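Local structure of MaoC domain protein dehydratase (Chloroflexus aurantiacus, 4E3E) at residues G89-R94 with I143-V148; V169-L174 with M299-R304; D197-G202 with V346-R351; E203-V208 with S293-K298. The protein catalyses the reversible dehydration of (2R,3S)-beta-methylmalyl-CoA to mesaconyl-CoA, a step of the glyoxylate assimilation cycle that regenerates acetyl-CoA and yields pyruvate. All coordinates share one frame; numbering follows the deposited sequence.

Interaction 1 (G89-R94 with I143-V148); sequences GYAGGR and IRWVMV
Ala91 and Ile143 form an antiparallel hydrogen-bonded pair in which each backbone group finds its mate in the other residue: Ala91 N gives its hydrogen to Ile143 O at 2.8 Å, and Ile143 N returns a bond of 2.8 Å to Ala91 O, the straighter of the two at 163°. Two residues along, in the next hydrogen-bonded pair, Trp145 N donates to Gly89 O at 3.2 Å. That carbonyl oxygen is also approached by Arg144 CA and receives a weak bond from Asn87 ND2. These neighbouring strands, 84-95 and 138-149, belong to the long antiparallel sheet of a HotDog-type, MaoC-like hydratase. On the face carrying Tyr90 and Arg144, which helix 65-80 packs against, the two side chains run side by side, Tyr90 CD2 lying 4.0 Å from Arg144 CB. Their polar ends part: Tyr90 OH bonds to His279 NE2, whereas the arginine offers NH1 to Asn87, a substrate-binding residue by similarity, and NH2 to Thr76 and Ser81. On the opposite face, a chi1 of 56° sets Trp145 CG between its backbone N and carbonyl carbon, which folds the indole over Gly89. Gly89 CA sits 3.6 Å from the centroid of the six-membered ring in a CH-pi contact. Ala91 CB meets Trp145 CZ3 at 4.1 Å, and Tyr126 stacks on the indole. With an alanine here, Gly89 would probably lose this aromatic cover and Tyr126 its stacking partner.

Interaction 2 (V169-L174 with M299-R304); sequences VPVTDL and MAIPGR
Val171 has its side chain directed toward 299-304, and its two methyls make most of its contacts. CG2 stands anti to the backbone N of its own residue, a setting that carries it in among three neighbours: it lies 3.5 Å from the backbone oxygen Ala300 O, 3.7 Å from the methyl Ile301 CD1 and 4.2 Å from Met299 CB of the selenomethionine. The other branch, CG1, reaches the proline ring, with Val171 CG1 4.2 Å from Pro302 CD. Pro302 is the second large contributor. Its ring also takes the methyl of Thr172, whose side chain crosses it at about a right angle and brings Thr172 CG2 to 3.8 Å from Pro302 CG. Ile301, itself buried, adds a third apolar partner. Although its CB does not point at Val171, a chi2 of -77°, the turn about CB-CG1, places Ile301 CD1 where it touches both Val171 CG2 and, at 4.0 Å, Leu174 CD1. Each partner has its own turn: Asp173 N bonds to Pro170 O in the segment 169-174, while Ile301 to Arg304 form a type II beta turn, with Arg304 N bonded to Ile301 O at 3.1 Å and Gly303 at positive phi. The contact thus joins the connection that follows strand 138-149 to the end of strand 288-300, at the surface of the molecule; Leu174 also packs on Ala272 and Ala273 of strand 270-278. No hydrogen bond crosses between the segments, which implies that they are held here by apolar packing and shape, each turn having its own backbone bond.

Interaction 3 (D197-G202 with V346-R351); sequences DDYEVG and VLMPRR
Asp198 OD2 accepts a hydrogen bond of 2.7 Å from Arg351 NH2 and another from the backbone N of Leu195. The carboxylate's second oxygen, Asp198 OD1, takes Arg351 NH1 at 2.8 Å, making an end-on, two-nitrogen salt bridge with both oxygens met on their syn sides. The two flat groups are tilted only modestly against each other, and the arginine reaches this position through a bend at chi3 (-71°). A leucine in place of Asp198 would probably leave the Arg351 guanidinium without this counter-charge and set its end free to turn. Next to it, Asp197 OD1 is met by the backbone Arg351 N at 2.8 Å in an almost straight bond (174°). A water links the two segments, donating to Asp197 OD2 at 2.6 Å and to Arg351 O and accepting from Arg350 NE. These bonds join the 3-10 segment and loop leading to strand 204-212 with the end of strand 338-349, close to the C-terminus of this HotDog-clan protein. Deeper in, the packing becomes apolar: the selenomethionine Met348 runs out with CG anti to its N and then turns at chi3, which brings both SE and CE against the Tyr199 ring. Met348 SE lies 3.4 Å from Tyr199 CE1, a Met-aromatic contact oblique to the ring. Leu265 of helix 250-265 packs on both residues. The phenol Tyr199 OH bonds to Gly264 O, and Lys4 of the second subunit makes a cation-pi contact with the ring.

Interaction 4 (E203-V208 with S293-K298); sequences EKIDHV and SEILAK
Ser293 O accepts from Ile205 N at 2.7 Å and Ser293 N answers to Ile205 O at 2.9 Å, where strands 204-212 and 288-300 run antiparallel at one end of the sheet of this HotDog-clan chain. Ile295 N bonds to Glu203 O at 3.0 Å. The side chains of Lys204 and Glu294 project from one face but set out differently. Lys204 CG lies beside its backbone N and the chain is bent at chi3 and chi4, whereas Glu294 is extended with CG anti to N (176°); Lys204 NZ and Glu294 OE1 are 4.4 Å apart, opposite charges too distant for a salt bridge. Glu203 has an unusual chi1 of 105° and then runs out extended alongside Ile295, with Glu203 CG 4.1 Å from Ile295 CG1. Its carboxylate has partners beyond the pair of segments: OE2 forms a salt bridge with Lys4 of the second subunit, and OE1 accepts from Glu200 N. Thr5 of that subunit packs on Ile205, so this end of the sheet contributes to the contact between subunits. Past the paired residues, Asp206 OD1 accepts from Val208 N in an Asx turn, and His207 swings its ring back toward Ser293, whose OG also bonds to Thr314 OG1. The imidazole is tied at both nitrogens: ND1 bonds to Asn263 O, and His207 NE2 meets Ser293 OG in the ring plane at 2.7 Å in a nearly straight hydrogen bond (173°).

All four contacts reach one antiparallel sheet. Interaction 1 joins neighbouring strands in its first half; interactions 2, 3 and 4 involve strands of the second, with 288-300 shared by 2 and 4. Interaction 1 closes before the others open, interaction 4 is nested inside the loops closed by 2 and 3, and 2 and 3 cross along the chain. The centres of 3 and 4 are about 11 Å apart, linked by probable hydrogen bonds from Lys298 to Tyr199 and Gly202 to Ile295. Interaction 2 touches both 1 (Val169 against Gly93) and 3 (Ile301 against Leu347), whose centres lie about 27 Å apart, and so ties the two halves of the sheet together.

Interaction 1 (G89-R94 with I143-V148)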
loop_
_atom_site.group_PDB
_atom_site.type_symbol
_atom_site.label_atom_id
_atom_site.label_comp_id
_atom_site.label_asym_id
_atom_site.label_seq_id
_atom_site.Cartn_x
_atom_site.Cartn_y
_atom_site.Cartn_z
ATOM N N GLY A 89 -9.748 -19.269 20.340
ATOM C CA GLY A 89 -9.770 -18.197 21.338
ATOM C C GLY A 89 -8.392 -17.633 21.605
ATOM O O GLY A 89 -7.391 -18.145 21.084
ATOM N N TYR A 90 -8.356 -16.566 22.405
ATOM C CA TYR A 90 -7.124 -15.926 22.871
ATOM C C TYR A 90 -7.320 -15.714 24.366
ATOM O O TYR A 90 -8.465 -15.644 24.839
ATOM C CB TYR A 90 -6.926 -14.539 22.222
ATOM C CG TYR A 90 -7.032 -14.491 20.714
ATOM C CD1 TYR A 90 -8.267 -14.339 20.094
ATOM C CD2 TYR A 90 -5.894 -14.565 19.914
ATOM C CE1 TYR A 90 -8.379 -14.284 18.715
ATOM C CE2 TYR A 90 -5.989 -14.506 18.522
ATOM C CZ TYR A 90 -7.233 -14.363 17.932
ATOM O OH TYR A 90 -7.345 -14.307 16.560
ATOM N N ALA A 91 -6.218 -15.621 25.110
ATOM C CA ALA A 91 -6.278 -15.262 26.524
ATOM C C ALA A 91 -4.944 -14.695 26.942
ATOM O O ALA A 91 -3.918 -14.980 26.312
ATOM C CB ALA A 91 -6.626 -16.474 27.387
ATOM N N GLY A 92 -4.971 -13.868 27.986
ATOM C CA GLY A 92 -3.748 -13.367 28.610
ATOM C C GLY A 92 -2.843 -12.648 27.632
ATOM O O GLY A 92 -1.617 -12.802 27.680
ATOM N N GLY A 93 -3.445 -11.869 26.736
ATOM C CA GLY A 93 -2.680 -11.083 25.767
ATOM C C GLY A 93 -2.190 -9.804 26.401
ATOM O O GLY A 93 -2.937 -8.831 26.467
ATOM N N ARG A 94 -0.943 -9.807 26.881
ATOM C CA ARG A 94 -0.369 -8.665 27.602
ATOM C C ARG A 94 0.637 -7.927 26.710
ATOM O O ARG A 94 1.626 -8.527 26.277
ATOM C CB ARG A 94 0.337 -9.152 28.876
ATOM C CG ARG A 94 0.968 -8.040 29.714
ATOM C CD ARG A 94 1.793 -8.617 30.851
ATOM N NE ARG A 94 2.935 -9.381 30.352
ATOM C CZ ARG A 94 4.128 -8.861 30.077
ATOM N NH1 ARG A 94 4.349 -7.562 30.251
ATOM N NH2 ARG A 94 5.104 -9.645 29.634
ATOM N N ILE A 143 -1.929 -16.288 24.815
ATOM C CA ILE A 143 -2.248 -17.681 24.602
ATOM C C ILE A 143 -3.315 -17.716 23.527
ATOM O O ILE A 143 -4.224 -16.888 23.516
ATOM C CB ILE A 143 -2.778 -18.334 25.898
ATOM C CG1 ILE A 143 -1.651 -18.448 26.935
ATOM C CG2 ILE A 143 -3.415 -19.692 25.619
ATOM C CD1 ILE A 143 -2.167 -18.604 28.345
ATOM N N ARG A 144 -3.196 -18.649 22.595
ATOM C CA ARG A 144 -4.288 -18.891 21.678
ATOM C C ARG A 144 -4.431 -20.387 21.520
ATOM O O ARG A 144 -3.488 -21.145 21.800
ATOM C CB ARG A 144 -4.086 -18.163 20.327
ATOM C CG ARG A 144 -3.161 -18.824 19.305
ATOM C CD ARG A 144 -3.226 -18.054 17.996
ATOM N NE ARG A 144 -2.200 -18.405 17.010
ATOM C CZ ARG A 144 -2.453 -18.949 15.818
ATOM N NH1 ARG A 144 -3.709 -19.244 15.444
ATOM N NH2 ARG A 144 -1.444 -19.196 14.984
ATOM N N TRP A 145 -5.615 -20.817 21.105
ATOM C CA TRP A 145 -5.823 -22.222 20.812
ATOM C C TRP A 145 -6.523 -22.379 19.507
ATOM O O TRP A 145 -7.352 -21.549 19.136
ATOM C CB TRP A 145 -6.474 -22.991 21.973
ATOM C CG TRP A 145 -7.795 -22.462 22.487
ATOM C CD1 TRP A 145 -9.053 -23.018 22.297
ATOM C CD2 TRP A 145 -8.026 -21.280 23.338
ATOM N NE1 TRP A 145 -10.023 -22.281 22.934
ATOM C CE2 TRP A 145 -9.479 -21.227 23.578
ATOM C CE3 TRP A 145 -7.209 -20.296 23.901
ATOM C CZ2 TRP A 145 -10.066 -20.220 24.336
ATOM C CZ3 TRP A 145 -7.812 -19.285 24.667
ATOM C CH2 TRP A 145 -9.206 -19.249 24.876
ATOM N N VAL A 146 -6.134 -23.423 18.782
ATOM C CA VAL A 146 -6.536 -23.642 17.392
ATOM C C VAL A 146 -6.968 -25.089 17.197
ATOM O O VAL A 146 -6.425 -26.001 17.825
ATOM C CB VAL A 146 -5.392 -23.326 16.386
ATOM C CG1 VAL A 146 -5.155 -21.835 16.290
ATOM C CG2 VAL A 146 -4.088 -23.978 16.802
HETATM N N MSE A 147 -7.939 -25.294 16.321
HETATM C CA MSE A 147 -8.356 -26.637 15.960
HETATM C C MSE A 147 -7.550 -27.001 14.749
HETATM O O MSE A 147 -7.653 -26.340 13.713
HETATM C CB MSE A 147 -9.833 -26.612 15.626
HETATM C CG MSE A 147 -10.235 -28.055 15.353
HETATM SE SE MSE A 147 -12.155 -28.042 14.999
HETATM C CE MSE A 147 -12.808 -28.107 16.864
ATOM N N VAL A 148 -6.728 -28.041 14.876
ATOM C CA VAL A 148 -5.805 -28.442 13.806
ATOM C C VAL A 148 -6.136 -29.828 13.257
ATOM O O VAL A 148 -6.466 -30.750 14.018
ATOM C CB VAL A 148 -4.333 -28.416 14.284
ATOM C CG1 VAL A 148 -3.369 -28.694 13.131
ATOM C CG2 VAL A 148 -4.014 -27.077 14.924
#

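Interaction 2 (V169-L174 with M299-R304)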
loop_
_atom_site.group_PDB
_atom_site.type_symbol
_atom_site.label_atom_id
_atom_site.label_comp_id
_atom_site.label_asym_id
_atom_site.label_seq_id
_atom_site.Cartn_x
_atom_site.Cartn_y
_atom_site.Cartn_z
ATOM N N VAL A 169 -6.256 -10.106 31.411
ATOM C CA VAL A 169 -4.963 -9.658 31.919
ATOM C C VAL A 169 -5.242 -8.754 33.123
ATOM O O VAL A 169 -5.956 -7.765 32.982
ATOM C CB VAL A 169 -4.169 -8.878 30.845
ATOM C CG1 VAL A 169 -2.870 -8.314 31.432
ATOM C CG2 VAL A 169 -3.884 -9.767 29.627
ATOM N N PRO A 170 -4.691 -9.090 34.315
ATOM C CA PRO A 170 -4.943 -8.253 35.500
ATOM C C PRO A 170 -4.439 -6.819 35.321
ATOM O O PRO A 170 -3.387 -6.596 34.713
ATOM C CB PRO A 170 -4.138 -8.941 36.612
ATOM C CG PRO A 170 -3.951 -10.341 36.143
ATOM C CD PRO A 170 -3.889 -10.285 34.640
ATOM N N VAL A 171 -5.188 -5.865 35.865
ATOM C CA VAL A 171 -4.846 -4.453 35.760
ATOM C C VAL A 171 -3.434 -4.186 36.328
ATOM O O VAL A 171 -2.732 -3.280 35.870
ATOM C CB VAL A 171 -5.946 -3.565 36.412
ATOM C CG1 VAL A 171 -5.887 -3.604 37.935
ATOM C CG2 VAL A 171 -5.846 -2.135 35.919
ATOM N N THR A 172 -3.010 -5.013 37.284
ATOM C CA THR A 172 -1.678 -4.889 37.876
ATOM C C THR A 172 -0.579 -5.367 36.922
ATOM O O THR A 172 0.592 -5.096 37.162
ATOM C CB THR A 172 -1.580 -5.658 39.202
ATOM O OG1 THR A 172 -2.107 -6.977 39.016
ATOM C CG2 THR A 172 -2.391 -4.947 40.294
ATOM N N ASP A 173 -0.953 -6.055 35.839
ATOM C CA ASP A 173 0.013 -6.509 34.818
ATOM C C ASP A 173 0.130 -5.575 33.603
ATOM O O ASP A 173 0.974 -5.797 32.733
ATOM C CB ASP A 173 -0.344 -7.920 34.303
ATOM C CG ASP A 173 -0.068 -9.015 35.325
ATOM O OD1 ASP A 173 0.585 -8.758 36.353
ATOM O OD2 ASP A 173 -0.503 -10.153 35.093
ATOM N N LEU A 174 -0.720 -4.554 33.528
ATOM C CA LEU A 174 -0.743 -3.675 32.355
ATOM C C LEU A 174 0.451 -2.740 32.322
ATOM O O LEU A 174 0.794 -2.150 33.327
ATOM C CB LEU A 174 -2.018 -2.837 32.326
ATOM C CG LEU A 174 -3.363 -3.574 32.299
ATOM C CD1 LEU A 174 -4.508 -2.580 32.228
ATOM C CD2 LEU A 174 -3.443 -4.525 31.127
HETATM N N MSE A 299 -11.592 0.386 35.589
HETATM C CA MSE A 299 -10.644 0.008 36.636
HETATM C C MSE A 299 -9.608 1.094 36.778
HETATM O O MSE A 299 -9.141 1.647 35.771
HETATM C CB MSE A 299 -10.001 -1.358 36.290
HETATM C CG MSE A 299 -10.918 -2.238 35.410
HETATM SE SE MSE A 299 -10.030 -3.807 34.597
HETATM C CE MSE A 299 -11.395 -5.228 34.795
ATOM N N ALA A 300 -9.256 1.423 38.024
ATOM C CA ALA A 300 -8.135 2.316 38.309
ATOM C C ALA A 300 -6.822 1.594 38.016
ATOM O O ALA A 300 -6.736 0.366 38.150
ATOM C CB ALA A 300 -8.157 2.759 39.771
ATOM N N ILE A 301 -5.802 2.358 37.632
ATOM C CA ILE A 301 -4.477 1.809 37.427
ATOM C C ILE A 301 -3.726 2.068 38.718
ATOM O O ILE A 301 -3.640 3.225 39.153
ATOM C CB ILE A 301 -3.736 2.463 36.228
ATOM C CG1 ILE A 301 -4.499 2.233 34.903
ATOM C CG2 ILE A 301 -2.309 1.932 36.122
ATOM C CD1 ILE A 301 -4.333 0.850 34.324
ATOM N N PRO A 302 -3.196 0.995 39.344
ATOM C CA PRO A 302 -2.441 1.129 40.587
ATOM C C PRO A 302 -1.320 2.139 40.434
ATOM O O PRO A 302 -0.547 2.061 39.476
ATOM C CB PRO A 302 -1.865 -0.277 40.809
ATOM C CG PRO A 302 -2.781 -1.186 40.077
ATOM C CD PRO A 302 -3.301 -0.411 38.904
ATOM N N GLY A 303 -1.251 3.087 41.363
ATOM C CA GLY A 303 -0.176 4.076 41.402
ATOM C C GLY A 303 -0.343 5.269 40.468
ATOM O O GLY A 303 0.515 6.162 40.457
ATOM N N ARG A 304 -1.438 5.300 39.697
ATOM C CA ARG A 304 -1.657 6.335 38.663
ATOM C C ARG A 304 -3.044 6.962 38.765
ATOM O O ARG A 304 -4.028 6.255 38.968
ATOM C CB ARG A 304 -1.525 5.746 37.243
ATOM C CG ARG A 304 -0.274 4.930 36.967
ATOM C CD ARG A 304 0.931 5.821 36.772
ATOM N NE ARG A 304 0.777 6.697 35.614
ATOM C CZ ARG A 304 1.285 6.448 34.412
ATOM N NH1 ARG A 304 1.996 5.342 34.203
ATOM N NH2 ARG A 304 1.105 7.321 33.428
#

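Interaction 3 (D197-G202 with V346-R351)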
loop_
_atom_site.group_PDB
_atom_site.type_symbol
_atom_site.label_atom_id
_atom_site.label_comp_id
_atom_site.label_asym_id
_atom_site.label_seq_id
_atom_site.Cartn_x
_atom_site.Cartn_y
_atom_site.Cartn_z
ATOM N N ASP A 197 -13.376 9.245 33.118
ATOM C CA ASP A 197 -14.410 9.567 34.095
ATOM C C ASP A 197 -15.818 9.593 33.507
ATOM O O ASP A 197 -16.777 9.361 34.234
ATOM C CB ASP A 197 -14.121 10.917 34.763
ATOM C CG ASP A 197 -12.660 11.068 35.165
ATOM O OD1 ASP A 197 -11.784 11.025 34.275
ATOM O OD2 ASP A 197 -12.388 11.238 36.374
ATOM N N ASP A 198 -15.943 9.858 32.206
ATOM C CA ASP A 198 -17.250 10.129 31.600
ATOM C C ASP A 198 -17.958 8.897 31.044
ATOM O O ASP A 198 -19.143 8.954 30.714
ATOM C CB ASP A 198 -17.125 11.198 30.503
ATOM C CG ASP A 198 -16.362 12.421 30.968
ATOM O OD1 ASP A 198 -16.647 12.930 32.073
ATOM O OD2 ASP A 198 -15.468 12.873 30.223
ATOM N N TYR A 199 -17.234 7.787 30.932
ATOM C CA TYR A 199 -17.821 6.551 30.429
ATOM C C TYR A 199 -18.573 5.822 31.543
ATOM O O TYR A 199 -18.151 5.837 32.700
ATOM C CB TYR A 199 -16.743 5.688 29.760
ATOM C CG TYR A 199 -16.385 6.219 28.397
ATOM C CD1 TYR A 199 -15.408 7.209 28.242
ATOM C CD2 TYR A 199 -17.069 5.772 27.253
ATOM C CE1 TYR A 199 -15.104 7.720 26.989
ATOM C CE2 TYR A 199 -16.773 6.282 25.995
ATOM C CZ TYR A 199 -15.787 7.244 25.872
ATOM O OH TYR A 199 -15.492 7.737 24.634
ATOM N N GLU A 200 -19.714 5.227 31.194
ATOM C CA GLU A 200 -20.567 4.539 32.157
ATOM C C GLU A 200 -20.470 3.039 31.949
ATOM O O GLU A 200 -20.687 2.550 30.835
ATOM C CB GLU A 200 -22.026 4.985 32.007
ATOM C CG GLU A 200 -22.269 6.441 32.377
ATOM C CD GLU A 200 -23.505 7.024 31.712
ATOM O OE1 GLU A 200 -24.541 6.323 31.626
ATOM O OE2 GLU A 200 -23.441 8.193 31.276
ATOM N N VAL A 201 -20.143 2.314 33.017
ATOM C CA VAL A 201 -20.042 0.852 32.958
ATOM C C VAL A 201 -21.405 0.298 32.538
ATOM O O VAL A 201 -22.433 0.697 33.085
ATOM C CB VAL A 201 -19.606 0.273 34.317
ATOM C CG1 VAL A 201 -19.671 -1.249 34.297
ATOM C CG2 VAL A 201 -18.192 0.753 34.681
ATOM N N GLY A 202 -21.405 -0.552 31.546
ATOM C CA GLY A 202 -22.611 -1.090 30.976
ATOM C C GLY A 202 -23.178 -0.336 29.800
ATOM O O GLY A 202 -24.021 -0.830 29.124
ATOM N N VAL A 346 -8.379 -1.070 27.239
ATOM C CA VAL A 346 -7.777 0.141 26.691
ATOM C C VAL A 346 -7.306 1.028 27.832
ATOM O O VAL A 346 -7.782 0.913 28.972
ATOM C CB VAL A 346 -8.767 0.921 25.804
ATOM C CG1 VAL A 346 -9.172 0.082 24.591
ATOM C CG2 VAL A 346 -10.008 1.334 26.611
ATOM N N LEU A 347 -6.352 1.895 27.535
ATOM C CA LEU A 347 -5.956 2.939 28.460
ATOM C C LEU A 347 -6.604 4.237 27.981
ATOM O O LEU A 347 -6.656 4.484 26.772
ATOM C CB LEU A 347 -4.429 3.090 28.500
ATOM C CG LEU A 347 -3.583 1.845 28.808
ATOM C CD1 LEU A 347 -2.097 2.164 28.695
ATOM C CD2 LEU A 347 -3.903 1.280 30.187
HETATM N N MSE A 348 -7.087 5.057 28.916
HETATM C CA MSE A 348 -7.700 6.354 28.580
HETATM C C MSE A 348 -7.293 7.407 29.591
HETATM O O MSE A 348 -7.301 7.140 30.791
HETATM C CB MSE A 348 -9.220 6.186 28.562
HETATM C CG MSE A 348 -9.927 7.505 28.257
HETATM SE SE MSE A 348 -11.867 7.247 27.954
HETATM C CE MSE A 348 -12.004 6.093 26.342
ATOM N N PRO A 349 -6.955 8.630 29.127
ATOM C CA PRO A 349 -6.636 9.699 30.067
ATOM C C PRO A 349 -7.795 9.970 31.021
ATOM O O PRO A 349 -8.974 9.831 30.645
ATOM C CB PRO A 349 -6.430 10.914 29.168
ATOM C CG PRO A 349 -6.077 10.345 27.841
ATOM C CD PRO A 349 -6.869 9.087 27.727
ATOM N N ARG A 350 -7.450 10.344 32.242
ATOM C CA ARG A 350 -8.434 10.737 33.266
ATOM C C ARG A 350 -8.513 12.258 33.431
ATOM O O ARG A 350 -7.563 12.973 33.108
ATOM C CB ARG A 350 -8.068 10.115 34.606
ATOM C CG ARG A 350 -8.199 8.607 34.636
ATOM C CD ARG A 350 -7.817 8.037 35.998
ATOM N NE ARG A 350 -8.500 8.696 37.114
ATOM C CZ ARG A 350 -8.517 8.236 38.363
ATOM N NH1 ARG A 350 -7.898 7.108 38.678
ATOM N NH2 ARG A 350 -9.165 8.909 39.307
ATOM N N ARG A 351 -9.640 12.752 33.935
ATOM C CA ARG A 351 -9.755 14.183 34.214
ATOM C C ARG A 351 -8.859 14.585 35.387
ATOM O O ARG A 351 -8.734 13.845 36.361
ATOM C CB ARG A 351 -11.205 14.586 34.464
ATOM C CG ARG A 351 -11.414 16.095 34.453
ATOM C CD ARG A 351 -12.844 16.467 34.118
ATOM N NE ARG A 351 -13.159 16.202 32.724
ATOM C CZ ARG A 351 -14.020 15.284 32.304
ATOM N NH1 ARG A 351 -14.682 14.524 33.179
ATOM N NH2 ARG A 351 -14.223 15.143 31.005
HETATM O O HOH W 1 -9.999 11.157 37.359
#

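Interaction 4 (E203-V208 with S293-K298)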
loop_
_atom_site.group_PDB
_atom_site.type_symbol
_atom_site.label_atom_id
_atom_site.label_comp_id
_atom_site.label_asym_id
_atom_site.label_seq_id
_atom_site.Cartn_x
_atom_site.Cartn_y
_atom_site.Cartn_z
ATOM N N GLU A 203 -22.656 0.833 29.524
ATOM C CA GLU A 203 -23.127 1.587 28.401
ATOM C C GLU A 203 -22.716 0.951 27.096
ATOM O O GLU A 203 -21.684 0.348 27.000
ATOM C CB GLU A 203 -22.713 3.039 28.492
ATOM C CG GLU A 203 -21.613 3.468 27.587
ATOM C CD GLU A 203 -21.336 4.940 27.687
ATOM O OE1 GLU A 203 -20.457 5.325 28.431
ATOM O OE2 GLU A 203 -21.992 5.705 27.006
ATOM N N LYS A 204 -23.574 1.089 26.108
ATOM C CA LYS A 204 -23.336 0.558 24.788
ATOM C C LYS A 204 -23.200 1.675 23.792
ATOM O O LYS A 204 -23.900 2.645 23.864
ATOM C CB LYS A 204 -24.437 -0.387 24.366
ATOM C CG LYS A 204 -24.596 -1.550 25.297
ATOM C CD LYS A 204 -25.396 -2.642 24.662
ATOM C CE LYS A 204 -26.247 -3.314 25.699
ATOM N NZ LYS A 204 -26.180 -4.767 25.488
ATOM N N ILE A 205 -22.251 1.524 22.887
ATOM C CA ILE A 205 -21.890 2.564 21.923
ATOM C C ILE A 205 -21.967 2.049 20.485
ATOM O O ILE A 205 -21.225 1.134 20.105
ATOM C CB ILE A 205 -20.460 3.063 22.185
ATOM C CG1 ILE A 205 -20.320 3.506 23.648
ATOM C CG2 ILE A 205 -20.101 4.195 21.228
ATOM C CD1 ILE A 205 -18.885 3.716 24.081
ATOM N N ASP A 206 -22.853 2.641 19.693
ATOM C CA ASP A 206 -22.993 2.305 18.277
ATOM C C ASP A 206 -21.970 3.130 17.503
ATOM O O ASP A 206 -22.059 4.355 17.499
ATOM C CB ASP A 206 -24.420 2.636 17.829
ATOM C CG ASP A 206 -24.711 2.246 16.387
ATOM O OD1 ASP A 206 -23.787 1.904 15.627
ATOM O OD2 ASP A 206 -25.899 2.289 16.007
ATOM N N HIS A 207 -21.001 2.473 16.856
ATOM C CA HIS A 207 -19.947 3.201 16.128
ATOM C C HIS A 207 -20.369 3.729 14.778
ATOM O O HIS A 207 -19.610 4.467 14.132
ATOM C CB HIS A 207 -18.659 2.381 16.048
ATOM C CG HIS A 207 -18.119 2.004 17.394
ATOM N ND1 HIS A 207 -17.831 2.930 18.342
ATOM C CD2 HIS A 207 -17.860 0.763 17.965
ATOM C CE1 HIS A 207 -17.398 2.311 19.456
ATOM N NE2 HIS A 207 -17.409 0.986 19.225
ATOM N N VAL A 208 -21.593 3.367 14.367
ATOM C CA VAL A 208 -22.285 3.950 13.210
ATOM C C VAL A 208 -21.720 3.523 11.842
ATOM O O VAL A 208 -22.440 2.915 11.035
ATOM C CB VAL A 208 -22.407 5.508 13.305
ATOM C CG1 VAL A 208 -23.126 6.071 12.090
ATOM C CG2 VAL A 208 -23.142 5.931 14.584
ATOM N N SER A 293 -19.703 -1.242 20.794
ATOM C CA SER A 293 -18.941 -1.596 21.991
ATOM C C SER A 293 -19.747 -1.469 23.269
ATOM O O SER A 293 -20.680 -0.666 23.352
ATOM C CB SER A 293 -17.656 -0.769 22.103
ATOM O OG SER A 293 -16.829 -1.011 20.972
ATOM N N GLU A 294 -19.375 -2.269 24.263
ATOM C CA GLU A 294 -19.930 -2.136 25.608
ATOM C C GLU A 294 -18.783 -1.867 26.569
ATOM O O GLU A 294 -17.710 -2.472 26.423
ATOM C CB GLU A 294 -20.649 -3.418 26.007
ATOM C CG GLU A 294 -21.173 -3.407 27.435
ATOM C CD GLU A 294 -21.953 -4.656 27.772
ATOM O OE1 GLU A 294 -22.126 -5.508 26.885
ATOM O OE2 GLU A 294 -22.390 -4.778 28.930
ATOM N N ILE A 295 -18.989 -0.961 27.531
ATOM C CA ILE A 295 -18.022 -0.811 28.608
ATOM C C ILE A 295 -18.334 -1.904 29.638
ATOM O O ILE A 295 -19.306 -1.783 30.406
ATOM C CB ILE A 295 -18.052 0.593 29.269
ATOM C CG1 ILE A 295 -17.947 1.727 28.224
ATOM C CG2 ILE A 295 -16.976 0.693 30.363
ATOM C CD1 ILE A 295 -16.704 1.694 27.338
ATOM N N LEU A 296 -17.536 -2.980 29.627
ATOM C CA LEU A 296 -17.706 -4.100 30.570
ATOM C C LEU A 296 -17.320 -3.712 31.990
ATOM O O LEU A 296 -17.946 -4.152 32.957
ATOM C CB LEU A 296 -16.872 -5.303 30.145
ATOM C CG LEU A 296 -17.242 -5.920 28.797
ATOM C CD1 LEU A 296 -16.296 -7.066 28.465
ATOM C CD2 LEU A 296 -18.703 -6.361 28.785
ATOM N N ALA A 297 -16.290 -2.874 32.110
ATOM C CA ALA A 297 -15.730 -2.534 33.412
ATOM C C ALA A 297 -14.854 -1.318 33.306
ATOM O O ALA A 297 -14.320 -1.003 32.222
ATOM C CB ALA A 297 -14.917 -3.701 33.966
ATOM N N LYS A 298 -14.695 -0.646 34.444
ATOM C CA LYS A 298 -13.801 0.489 34.568
ATOM C C LYS A 298 -12.901 0.230 35.767
ATOM O O LYS A 298 -13.392 -0.112 36.852
ATOM C CB LYS A 298 -14.609 1.779 34.759
ATOM C CG LYS A 298 -13.765 3.020 35.008
ATOM C CD LYS A 298 -14.601 4.253 35.369
ATOM C CE LYS A 298 -15.475 4.726 34.222
ATOM N NZ LYS A 298 -16.244 5.952 34.589
#